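Local coordinates for porphyranase B (Zobellia galactanivorans, PDB 3JUU), which hydrolyses the sulfated red-algal polysaccharide porphyran at the linkages between beta-D-galactose and alpha-L-galactose-6-sulfate, at residues A[13-18]-A[219-224]; A[28-33]-A[103-108]; A[109-114]-A[271-276]; A[142-147]-A[204-209]. All blocks are in the same frame, centred on the assembly; numbering follows the deposited sequence.

Contact 1: A[13-18]-A[219-224]; sequences HFKPGE and DGKMQS. With SO4 (sulfate ion), chain D.
G220 O is the polar atom on which the N-terminal segment converges. K15 N donates to it over 2.8 Å in a nearly straight bond. F14 CA adds a weaker CH...O contact to the same oxygen, and E18 CB packs against it at 3.3 Å. D219 and G220 form the two-residue turn between strands 213-218 and 221-226. Both have left-handed backbone angles, as in a type I' hairpin. A side chain at G220 would clash with K15 N. The D219 carboxylate is hydrogen-bonded by V203 N and H202 ND1.

The K15 side chain bends at chi2 (-73°) and chi4 (-81°) and curls back over D219 and G220. Its NZ thereby reaches D219 O at 3.0 Å, from above the carbonyl plane. K15 CG also rests on K221 CG at 3.7 Å.

E18 lies at the other end of a type II turn that starts at K15. A bend at chi2 (-77°) brings its carboxylate to the backbone at M222, across that side chain at about a right angle. M222 N donates to E18 OE1 over 2.8 Å and meets it from above the carboxylate plane. A water stands 3.0 Å from E18 OE2 and 2.8 Å from M222 O, so it may bridge the two. The F14 ring packs edge-to-face on F217 and also meets Y109.

The lysine and glutamate both bind main-chain atoms. The tie therefore probably depends on the backbone shape of the hairpin more than on the side chains of K221 and M222.

Contact 2: A[28-33]-A[103-108]; sequences KLIENM and NGMTYG
The backbones of N32 and N103 pass with their CA atoms 6.4 Å apart, where the 28-33 segment turns back on itself through a bond from M33 N to I30 O. The two asparagine side chains fill the interval. Their amides stack with planes nearly parallel, and N32 ND2 lies over N103 CG at 3.4 Å. N32 has its CG between the backbone N and the carbonyl carbon (chi1 70°), which lifts the amide toward N103.

In this beta-sandwich jelly roll, 103-108 links strands 90-101 and 108-115, while 28-33 leaves strand 26-29. M33 joins the two connections. Its chain runs straight through chi2 and then bends at chi3 (75°). M33 SD packs on M105 CB at 3.6 Å, and M33 CE comes to 3.5 Å from N103 O. With an alanine here, a gap would probably open beside M105 CB and the N103-G104 backbone, where the sulfur and methyl now pack. I30 CD1 meets M105 CG at 3.8 Å, the two side chains crossing obliquely. M33 and M105 also both touch Y110 of strand 108-115.

Two waters complete the junction. One joins N32 O to N103 N and ND2. The other donates to N32 OD1 over 2.7 Å and to G104 O over 2.8 Å.

Contact 3: A[109-114]-A[271-276]; sequences YYECEM and RSWQLV. With SO4 (sulfate ion), chain D.
E111 has CG between its backbone N and carbonyl carbon (chi1 44°) and then runs extended, while W273 sets CG beside its backbone N (chi1 -48°). These torsions bring E111 OE2 and W273 NE1 to 2.9 Å, a hydrogen bond bent to 145° at the hydrogen. The indole N-H meets the carboxylate from above its plane.

The setting is a pair of antiparallel neighbours in one sheet of the GH16 jelly roll. Y109 with W273 and E111 with R271 are hydrogen-bonded pairs, and Y110 with S272 between them is a non-hydrogen-bonded pair. E111 N to R271 O and R271 N to E111 O are each 2.9 Å.

Y109, E111, R271 and W273 share one face of the sheet. Y109 CD2 approaches W273 CD1 at 4.0 Å, with the indole carbon near the plane of the tyrosine ring. A phenylalanine in place of W273 would probably leave E111 OE2 without its indole donor. The other carboxylate oxygen, E111 OE1, takes H13 N.

R271 is extended from CG to NE and carries its guanidinium beyond the glutamate. R271 NH1 donates to sulfate O3 over 2.7 Å, and R271 NH2 to sulfate O2 over 2.8 Å. The sulfate probably comes from the crystallisation liquor. R271 NE forms a salt bridge with E36, and the guanidinium also makes a cation-pi contact with W269.

On the reverse face, S272 OG sits 3.3 Å from Y110 CD1 and is hydrogen-bonded to M33 O, while Y110 OH is bonded to Y107 O.

Contact 4: A[142-147]-A[204-209]; sequences TELDIQ and YGVWWK
Q147 lies over one face of the Y204 ring. Q147 CG stands 3.6 Å from the centroid of the Y204 ring and almost on its normal, a CH-pi contact. A bend at chi2 (64°) carries the amide on past the ring edge at CE1, its plane turned 32° from the ring. The amide's orientation is fixed from outside: N168 N binds OE1, and NE2 donates to T166 O.

I146 crosses V206 at about a right angle. I146 CD1 presses on V206 CG1 at 3.5 Å, which is tight for two methyls. I146 CG2 rests on the Y204-G205 peptide, 3.8 Å from G205 N. L144 reaches tip to tip for V206, L144 CD2 to V206 CG2 at 3.9 Å. L144 CD1 also lies over the rim of the W208 ring.

E143, D145 and, just past the segment, E148 make up the ExDxxE signature of GH16. L144, I146 and Q147 turn into the core, while E143, the likely nucleophile, and D145 point away from it. I146 and Q147 together form a classic beta bulge opposite F125. E148, the likely proton donor, follows directly. E143 is salt-bridged to R174 and is hydrogen-bonded to a glycerol, probably from the crystallisation liquor.

The contact packs one sheet of the sandwich on the other. Strands 122-128 and 166-174 flank 141-150, and strands 108-115 and 213-218 flank 202-210.

Overall arrangement
Near the N terminus, 13-18 opens contact 1, which closes only at 219-224 after some 200 residues. Inside that loop, 28-33 and 103-108 close contact 2. Strand 108-115 follows at once and opens contact 3. Contact 4 then opens and closes inside the loop of contact 3, so it is nested in both contact 1 and contact 3. Contacts 1 and 3 cross, because 271-276 comes after 219-224. Contact 2 precedes contacts 3 and 4 in series. Contacts 1 and 3 touch at the N-terminal segment and share a sulfate. Backbone pairing joins contact 3 to contacts 2 and 4. Together they tie the N-terminal segment, one sheet and the strand with the likely nucleophile into the sandwich.

Contact 1: A[13-18]-A[219-224]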
# COMPACT_ATOMS: atom_id res chain seq x y z
N HIS A 13 -8.00 -1.86 14.94
CA HIS A 13 -9.37 -2.31 14.67
C HIS A 13 -9.45 -3.83 14.64
O HIS A 13 -8.97 -4.47 13.67
CB HIS A 13 -9.87 -1.71 13.35
CG HIS A 13 -10.53 -0.38 13.52
ND1 HIS A 13 -11.82 -0.14 13.11
CD2 HIS A 13 -10.07 0.77 14.07
CE1 HIS A 13 -12.12 1.12 13.38
NE2 HIS A 13 -11.08 1.69 13.97
N PHE A 14 -10.03 -4.42 15.70
CA PHE A 14 -10.23 -5.86 15.67
C PHE A 14 -11.65 -6.08 16.10
O PHE A 14 -12.06 -5.46 17.12
CB PHE A 14 -9.30 -6.61 16.66
CG PHE A 14 -7.85 -6.54 16.34
CD1 PHE A 14 -7.38 -7.06 15.11
CD2 PHE A 14 -6.93 -5.98 17.24
CE1 PHE A 14 -6.02 -7.04 14.83
CE2 PHE A 14 -5.56 -5.97 16.99
CZ PHE A 14 -5.09 -6.45 15.76
N LYS A 15 -12.39 -6.95 15.41
CA LYS A 15 -13.75 -7.34 15.84
C LYS A 15 -13.61 -8.20 17.13
O LYS A 15 -12.49 -8.59 17.51
CB LYS A 15 -14.43 -8.21 14.76
CG LYS A 15 -14.77 -7.49 13.44
CD LYS A 15 -15.94 -6.56 13.69
CE LYS A 15 -16.65 -6.14 12.39
NZ LYS A 15 -15.93 -5.01 11.69
N PRO A 16 -14.73 -8.47 17.80
CA PRO A 16 -14.61 -9.23 19.04
C PRO A 16 -14.09 -10.63 18.75
O PRO A 16 -14.53 -11.28 17.78
CB PRO A 16 -16.07 -9.29 19.56
CG PRO A 16 -16.79 -8.00 18.98
CD PRO A 16 -16.10 -7.94 17.55
N GLY A 17 -13.12 -11.07 19.54
CA GLY A 17 -12.61 -12.37 19.28
C GLY A 17 -11.53 -12.47 18.23
O GLY A 17 -11.26 -13.59 17.80
N GLU A 18 -10.96 -11.35 17.76
CA GLU A 18 -9.93 -11.37 16.70
C GLU A 18 -8.62 -10.73 17.06
O GLU A 18 -7.67 -10.80 16.27
CB GLU A 18 -10.44 -10.56 15.48
CG GLU A 18 -11.70 -11.10 14.86
CD GLU A 18 -11.45 -12.36 13.99
OE1 GLU A 18 -10.31 -12.64 13.57
OE2 GLU A 18 -12.39 -13.07 13.74
N ASP A 219 -11.27 -5.65 7.82
CA ASP A 219 -12.43 -5.13 8.62
C ASP A 219 -12.41 -5.78 10.01
O ASP A 219 -13.45 -6.23 10.50
CB ASP A 219 -13.72 -5.40 7.88
CG ASP A 219 -13.74 -4.69 6.53
OD1 ASP A 219 -13.18 -3.56 6.53
OD2 ASP A 219 -14.32 -5.25 5.58
N GLY A 220 -11.20 -5.90 10.55
CA GLY A 220 -11.03 -6.34 11.92
C GLY A 220 -11.11 -7.81 12.11
O GLY A 220 -11.22 -8.30 13.26
N LYS A 221 -11.01 -8.56 11.03
CA LYS A 221 -11.07 -10.04 11.10
C LYS A 221 -9.87 -10.70 10.42
O LYS A 221 -9.54 -10.36 9.27
CB LYS A 221 -12.34 -10.56 10.43
CG LYS A 221 -13.64 -10.22 11.18
CD LYS A 221 -14.92 -10.46 10.32
CE LYS A 221 -15.18 -9.21 9.43
NZ LYS A 221 -15.79 -9.38 8.05
N MET A 222 -9.28 -11.70 11.09
CA MET A 222 -8.13 -12.38 10.48
C MET A 222 -8.57 -13.12 9.22
O MET A 222 -9.59 -13.87 9.27
CB MET A 222 -7.57 -13.42 11.46
CG MET A 222 -6.37 -14.12 10.86
SD MET A 222 -5.75 -15.41 11.96
CE MET A 222 -4.62 -16.35 10.86
N GLN A 223 -7.82 -12.99 8.14
CA GLN A 223 -8.15 -13.63 6.88
C GLN A 223 -7.19 -14.80 6.59
O GLN A 223 -7.62 -15.81 6.05
CB GLN A 223 -7.98 -12.68 5.67
CG GLN A 223 -8.93 -11.51 5.78
CD GLN A 223 -10.42 -11.86 5.80
OE1 GLN A 223 -10.99 -12.30 4.80
NE2 GLN A 223 -11.10 -11.56 6.95
N SER A 224 -5.92 -14.62 6.92
CA SER A 224 -4.92 -15.56 6.45
C SER A 224 -3.60 -15.37 7.18
O SER A 224 -3.33 -14.31 7.80
CB SER A 224 -4.69 -15.35 4.93
OG SER A 224 -4.09 -14.08 4.74
S SO4 D . -12.07 5.19 13.82
O1 SO4 D . -13.23 5.10 14.70
O2 SO4 D . -11.45 6.51 13.96
O3 SO4 D . -11.13 4.14 14.23
O4 SO4 D . -12.52 4.96 12.43
O HOH W 1 -11.39 -14.51 11.26

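Contact 2: A[28-33]-A[103-108]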
# COMPACT_ATOMS: atom_id res chain seq x y z
N LYS A 28 0.79 -0.47 21.25
CA LYS A 28 1.25 0.90 21.44
C LYS A 28 1.43 1.60 20.07
O LYS A 28 2.22 1.12 19.24
CB LYS A 28 2.59 0.87 22.22
CG LYS A 28 3.24 2.28 22.45
CD LYS A 28 4.56 2.17 23.25
CE LYS A 28 5.43 3.44 23.17
NZ LYS A 28 6.87 2.98 23.22
N LEU A 29 0.76 2.73 19.91
CA LEU A 29 0.87 3.53 18.66
C LEU A 29 2.26 3.94 18.37
O LEU A 29 2.99 4.45 19.27
CB LEU A 29 -0.07 4.74 18.68
CG LEU A 29 -0.28 5.32 17.26
CD1 LEU A 29 -1.26 4.41 16.51
CD2 LEU A 29 -0.93 6.73 17.41
N ILE A 30 2.71 3.67 17.14
CA ILE A 30 4.00 4.16 16.68
C ILE A 30 3.68 5.55 16.04
O ILE A 30 3.18 5.65 14.90
CB ILE A 30 4.66 3.25 15.66
CG1 ILE A 30 4.89 1.85 16.26
CG2 ILE A 30 5.99 3.86 15.08
CD1 ILE A 30 5.14 0.84 15.14
N GLU A 31 3.97 6.61 16.79
CA GLU A 31 3.51 7.96 16.43
C GLU A 31 4.07 8.39 15.09
O GLU A 31 3.34 8.92 14.25
CB GLU A 31 3.99 9.01 17.47
CG GLU A 31 3.48 8.73 18.81
CD GLU A 31 2.02 8.96 18.86
OE1 GLU A 31 1.53 9.87 18.14
OE2 GLU A 31 1.35 8.22 19.59
N ASN A 32 5.35 8.18 14.85
CA ASN A 32 5.94 8.67 13.60
C ASN A 32 5.60 7.87 12.30
O ASN A 32 6.12 8.15 11.21
CB ASN A 32 7.45 8.89 13.76
CG ASN A 32 8.24 7.59 13.89
OD1 ASN A 32 7.75 6.46 13.64
ND2 ASN A 32 9.50 7.75 14.26
N MET A 33 4.77 6.82 12.47
CA MET A 33 4.24 6.04 11.31
C MET A 33 2.73 5.98 11.34
O MET A 33 2.11 5.10 10.69
CB MET A 33 4.84 4.62 11.31
CG MET A 33 6.34 4.64 11.13
SD MET A 33 7.06 2.98 11.10
CE MET A 33 6.55 2.49 9.42
N ASN A 103 9.90 7.50 8.28
CA ASN A 103 10.37 6.62 9.39
C ASN A 103 9.94 5.15 9.18
O ASN A 103 8.89 4.91 8.58
CB ASN A 103 9.81 7.15 10.72
CG ASN A 103 10.41 8.52 11.07
OD1 ASN A 103 11.61 8.60 11.40
ND2 ASN A 103 9.61 9.58 10.96
N GLY A 104 10.81 4.22 9.58
CA GLY A 104 10.51 2.76 9.37
C GLY A 104 10.46 2.03 10.71
O GLY A 104 10.75 2.61 11.79
N MET A 105 10.07 0.76 10.63
CA MET A 105 10.05 -0.10 11.80
C MET A 105 10.28 -1.57 11.33
O MET A 105 10.10 -1.93 10.16
CB MET A 105 8.71 0.13 12.58
CG MET A 105 8.41 -0.73 13.92
SD MET A 105 9.86 -0.54 15.03
CE MET A 105 9.72 1.25 15.46
N THR A 106 10.68 -2.42 12.28
CA THR A 106 10.69 -3.89 12.05
C THR A 106 9.64 -4.51 12.96
O THR A 106 9.67 -4.30 14.18
CB THR A 106 12.10 -4.47 12.32
OG1 THR A 106 13.09 -3.63 11.70
CG2 THR A 106 12.22 -5.90 11.69
N TYR A 107 8.72 -5.28 12.36
CA TYR A 107 7.57 -5.93 13.03
C TYR A 107 6.52 -4.95 13.47
O TYR A 107 6.76 -3.73 13.48
CB TYR A 107 7.98 -6.87 14.23
CG TYR A 107 9.16 -7.73 13.87
CD1 TYR A 107 9.15 -8.54 12.74
CD2 TYR A 107 10.35 -7.61 14.59
CE1 TYR A 107 10.30 -9.29 12.37
CE2 TYR A 107 11.49 -8.36 14.23
CZ TYR A 107 11.41 -9.22 13.14
OH TYR A 107 12.53 -9.92 12.75
N GLY A 108 5.35 -5.46 13.82
CA GLY A 108 4.30 -4.66 14.36
C GLY A 108 2.97 -4.85 13.62
O GLY A 108 2.85 -5.77 12.80
O HOH W 2 7.31 8.59 9.02
O HOH W 3 9.45 4.30 13.63

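Contact 3: A[109-114]-A[271-276]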
# COMPACT_ATOMS: atom_id res chain seq x y z
N TYR A 109 1.95 -4.04 13.93
CA TYR A 109 0.65 -4.18 13.31
C TYR A 109 0.41 -2.87 12.51
O TYR A 109 0.54 -1.76 13.07
CB TYR A 109 -0.48 -4.40 14.40
CG TYR A 109 -1.80 -4.71 13.71
CD1 TYR A 109 -2.05 -6.02 13.23
CD2 TYR A 109 -2.80 -3.70 13.45
CE1 TYR A 109 -3.18 -6.31 12.52
CE2 TYR A 109 -3.97 -4.02 12.75
CZ TYR A 109 -4.14 -5.34 12.26
OH TYR A 109 -5.33 -5.67 11.61
N TYR A 110 -0.03 -2.98 11.25
CA TYR A 110 -0.12 -1.79 10.39
C TYR A 110 -1.41 -1.86 9.72
O TYR A 110 -1.72 -2.88 9.04
CB TYR A 110 0.99 -1.85 9.30
CG TYR A 110 2.35 -1.83 9.94
CD1 TYR A 110 3.01 -0.59 10.10
CD2 TYR A 110 2.98 -3.00 10.40
CE1 TYR A 110 4.27 -0.54 10.73
CE2 TYR A 110 4.18 -2.95 11.00
CZ TYR A 110 4.83 -1.71 11.18
OH TYR A 110 6.08 -1.66 11.78
N GLU A 111 -2.21 -0.79 9.86
CA GLU A 111 -3.56 -0.84 9.31
C GLU A 111 -3.94 0.52 8.70
O GLU A 111 -3.44 1.54 9.14
CB GLU A 111 -4.57 -1.20 10.40
CG GLU A 111 -4.32 -0.42 11.74
CD GLU A 111 -5.45 -0.50 12.73
OE1 GLU A 111 -6.39 -1.29 12.51
OE2 GLU A 111 -5.40 0.34 13.70
N CYS A 112 -4.84 0.53 7.70
CA CYS A 112 -5.41 1.78 7.23
C CYS A 112 -6.88 1.56 6.92
O CYS A 112 -7.36 0.42 6.79
CB CYS A 112 -4.62 2.26 5.97
SG CYS A 112 -5.15 1.37 4.43
N GLU A 113 -7.66 2.65 6.81
CA GLU A 113 -9.00 2.56 6.37
C GLU A 113 -9.05 3.26 5.02
O GLU A 113 -8.82 4.48 4.96
CB GLU A 113 -9.98 3.27 7.37
CG GLU A 113 -11.43 3.11 6.96
CD GLU A 113 -12.35 3.59 8.07
OE1 GLU A 113 -12.39 4.79 8.33
OE2 GLU A 113 -12.98 2.75 8.71
N MET A 114 -9.38 2.51 3.96
CA MET A 114 -9.19 3.05 2.61
C MET A 114 -10.43 2.74 1.77
O MET A 114 -11.01 1.62 1.86
CB MET A 114 -7.90 2.43 1.98
CG MET A 114 -7.50 2.91 0.56
SD MET A 114 -6.38 1.78 -0.38
CE MET A 114 -8.03 1.62 -0.77
N ARG A 271 -2.54 3.68 10.88
CA ARG A 271 -2.12 3.54 12.29
C ARG A 271 -1.19 2.37 12.33
O ARG A 271 -1.55 1.28 11.85
CB ARG A 271 -3.40 3.27 13.18
CG ARG A 271 -4.37 4.47 13.11
CD ARG A 271 -5.66 4.19 13.88
NE ARG A 271 -6.59 5.34 13.82
CZ ARG A 271 -7.89 5.23 14.06
NH1 ARG A 271 -8.42 4.01 14.27
NH2 ARG A 271 -8.69 6.29 13.95
N SER A 272 -0.05 2.59 12.97
CA SER A 272 1.01 1.60 13.06
C SER A 272 1.29 1.37 14.56
O SER A 272 1.22 2.32 15.36
CB SER A 272 2.22 2.19 12.39
OG SER A 272 1.96 2.44 11.01
N TRP A 273 1.53 0.12 14.93
CA TRP A 273 1.53 -0.27 16.37
C TRP A 273 2.61 -1.30 16.60
O TRP A 273 2.90 -2.11 15.72
CB TRP A 273 0.19 -0.91 16.78
CG TRP A 273 -1.11 -0.21 16.37
CD1 TRP A 273 -1.76 -0.24 15.12
CD2 TRP A 273 -1.94 0.58 17.21
NE1 TRP A 273 -2.91 0.50 15.16
CE2 TRP A 273 -3.06 1.00 16.44
CE3 TRP A 273 -1.84 0.99 18.58
CZ2 TRP A 273 -4.09 1.80 16.97
CZ3 TRP A 273 -2.84 1.79 19.10
CH2 TRP A 273 -3.96 2.19 18.30
N GLN A 274 3.21 -1.23 17.79
CA GLN A 274 4.07 -2.29 18.31
C GLN A 274 3.31 -3.02 19.44
O GLN A 274 2.47 -2.42 20.16
CB GLN A 274 5.30 -1.67 18.97
CG GLN A 274 6.37 -1.21 18.06
CD GLN A 274 7.47 -0.47 18.85
OE1 GLN A 274 7.26 -0.09 20.01
NE2 GLN A 274 8.66 -0.32 18.25
N LEU A 275 3.60 -4.31 19.58
CA LEU A 275 3.02 -5.12 20.60
C LEU A 275 4.08 -5.19 21.70
O LEU A 275 5.23 -5.59 21.44
CB LEU A 275 2.78 -6.52 20.04
CG LEU A 275 1.93 -7.38 20.97
CD1 LEU A 275 0.56 -6.86 21.30
CD2 LEU A 275 1.87 -8.79 20.28
N VAL A 276 3.72 -4.71 22.88
CA VAL A 276 4.69 -4.64 24.00
C VAL A 276 4.15 -5.38 25.23
O VAL A 276 2.91 -5.49 25.41
CB VAL A 276 5.08 -3.19 24.37
CG1 VAL A 276 5.88 -2.45 23.12
CG2 VAL A 276 3.85 -2.38 24.86
S SO4 D . -12.07 5.19 13.82
O1 SO4 D . -13.23 5.10 14.70
O2 SO4 D . -11.45 6.51 13.96
O3 SO4 D . -11.13 4.14 14.23
O4 SO4 D . -12.52 4.96 12.43

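Contact 4: A[142-147]-A[204-209]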
# COMPACT_ATOMS: atom_id res chain seq x y z
N THR A 142 12.51 -6.87 0.45
CA THR A 142 11.41 -7.56 1.07
C THR A 142 10.26 -6.55 0.90
O THR A 142 10.37 -5.40 1.24
CB THR A 142 11.64 -7.85 2.61
OG1 THR A 142 11.87 -6.61 3.32
CG2 THR A 142 12.78 -8.76 2.85
N GLU A 143 9.16 -7.01 0.31
CA GLU A 143 7.98 -6.16 0.12
C GLU A 143 6.80 -6.90 0.68
O GLU A 143 6.59 -8.06 0.34
CB GLU A 143 7.79 -5.92 -1.41
CG GLU A 143 6.50 -5.08 -1.71
CD GLU A 143 6.32 -4.90 -3.23
OE1 GLU A 143 7.25 -5.20 -4.03
OE2 GLU A 143 5.20 -4.49 -3.63
N LEU A 144 6.01 -6.20 1.50
CA LEU A 144 4.81 -6.77 2.15
C LEU A 144 3.59 -5.91 1.69
O LEU A 144 3.37 -4.80 2.13
CB LEU A 144 5.02 -6.72 3.71
CG LEU A 144 4.11 -7.64 4.58
CD1 LEU A 144 4.40 -7.40 6.06
CD2 LEU A 144 2.60 -7.43 4.26
N ASP A 145 2.82 -6.45 0.74
CA ASP A 145 1.61 -5.77 0.21
C ASP A 145 0.37 -6.12 1.01
O ASP A 145 -0.04 -7.29 1.09
CB ASP A 145 1.45 -6.19 -1.27
CG ASP A 145 2.70 -5.87 -2.07
OD1 ASP A 145 3.08 -4.66 -2.11
OD2 ASP A 145 3.35 -6.81 -2.57
N ILE A 146 -0.25 -5.10 1.59
CA ILE A 146 -1.34 -5.35 2.48
C ILE A 146 -2.61 -5.34 1.66
O ILE A 146 -3.46 -6.26 1.73
CB ILE A 146 -1.35 -4.32 3.65
CG1 ILE A 146 -0.04 -4.36 4.34
CG2 ILE A 146 -2.61 -4.54 4.59
CD1 ILE A 146 0.24 -3.17 5.12
N GLN A 147 -2.77 -4.29 0.81
CA GLN A 147 -3.86 -4.32 -0.14
C GLN A 147 -3.39 -3.69 -1.46
O GLN A 147 -2.75 -2.62 -1.46
CB GLN A 147 -5.11 -3.57 0.40
CG GLN A 147 -6.21 -3.20 -0.58
CD GLN A 147 -6.91 -4.41 -1.23
OE1 GLN A 147 -6.28 -5.45 -1.43
NE2 GLN A 147 -8.22 -4.28 -1.56
N TYR A 204 -7.77 -2.36 6.14
CA TYR A 204 -6.81 -3.38 5.68
C TYR A 204 -5.68 -3.39 6.69
O TYR A 204 -5.05 -2.35 6.94
CB TYR A 204 -6.26 -2.95 4.29
CG TYR A 204 -7.33 -2.84 3.23
CD1 TYR A 204 -7.90 -4.03 2.68
CD2 TYR A 204 -7.83 -1.59 2.77
CE1 TYR A 204 -8.92 -3.98 1.73
CE2 TYR A 204 -8.87 -1.54 1.82
CZ TYR A 204 -9.40 -2.73 1.29
OH TYR A 204 -10.35 -2.71 0.28
N GLY A 205 -5.34 -4.58 7.21
CA GLY A 205 -4.34 -4.67 8.28
C GLY A 205 -3.41 -5.85 8.07
O GLY A 205 -3.77 -6.84 7.45
N VAL A 206 -2.21 -5.72 8.60
CA VAL A 206 -1.28 -6.86 8.63
C VAL A 206 -0.63 -6.89 10.00
O VAL A 206 -0.10 -5.87 10.51
CB VAL A 206 -0.23 -6.79 7.52
CG1 VAL A 206 0.70 -5.52 7.67
CG2 VAL A 206 0.60 -8.12 7.49
N TRP A 207 -0.60 -8.09 10.60
CA TRP A 207 0.35 -8.33 11.75
C TRP A 207 1.63 -8.89 11.26
O TRP A 207 1.70 -10.06 10.83
CB TRP A 207 -0.29 -9.26 12.79
CG TRP A 207 0.50 -9.35 14.07
CD1 TRP A 207 1.48 -8.50 14.50
CD2 TRP A 207 0.40 -10.40 15.05
NE1 TRP A 207 1.97 -8.95 15.74
CE2 TRP A 207 1.31 -10.10 16.07
CE3 TRP A 207 -0.40 -11.54 15.15
CZ2 TRP A 207 1.49 -10.95 17.21
CZ3 TRP A 207 -0.22 -12.40 16.32
CH2 TRP A 207 0.73 -12.10 17.29
N TRP A 208 2.65 -8.02 11.14
CA TRP A 208 3.96 -8.44 10.78
C TRP A 208 4.55 -8.96 12.11
O TRP A 208 5.26 -8.23 12.82
CB TRP A 208 4.74 -7.24 10.23
CG TRP A 208 6.17 -7.49 9.91
CD1 TRP A 208 6.81 -8.68 9.76
CD2 TRP A 208 7.12 -6.46 9.54
NE1 TRP A 208 8.14 -8.47 9.43
CE2 TRP A 208 8.35 -7.12 9.26
CE3 TRP A 208 7.03 -5.05 9.41
CZ2 TRP A 208 9.55 -6.42 8.90
CZ3 TRP A 208 8.24 -4.33 9.09
CH2 TRP A 208 9.47 -5.04 8.83
N LYS A 209 4.27 -10.23 12.42
CA LYS A 209 4.46 -10.80 13.75
C LYS A 209 5.92 -11.13 13.97
O LYS A 209 6.46 -10.89 15.06
CB LYS A 209 3.55 -12.05 13.89
CG LYS A 209 3.81 -12.85 15.19
CD LYS A 209 2.91 -14.08 15.07
CE LYS A 209 2.93 -14.88 16.38
NZ LYS A 209 4.28 -15.34 16.71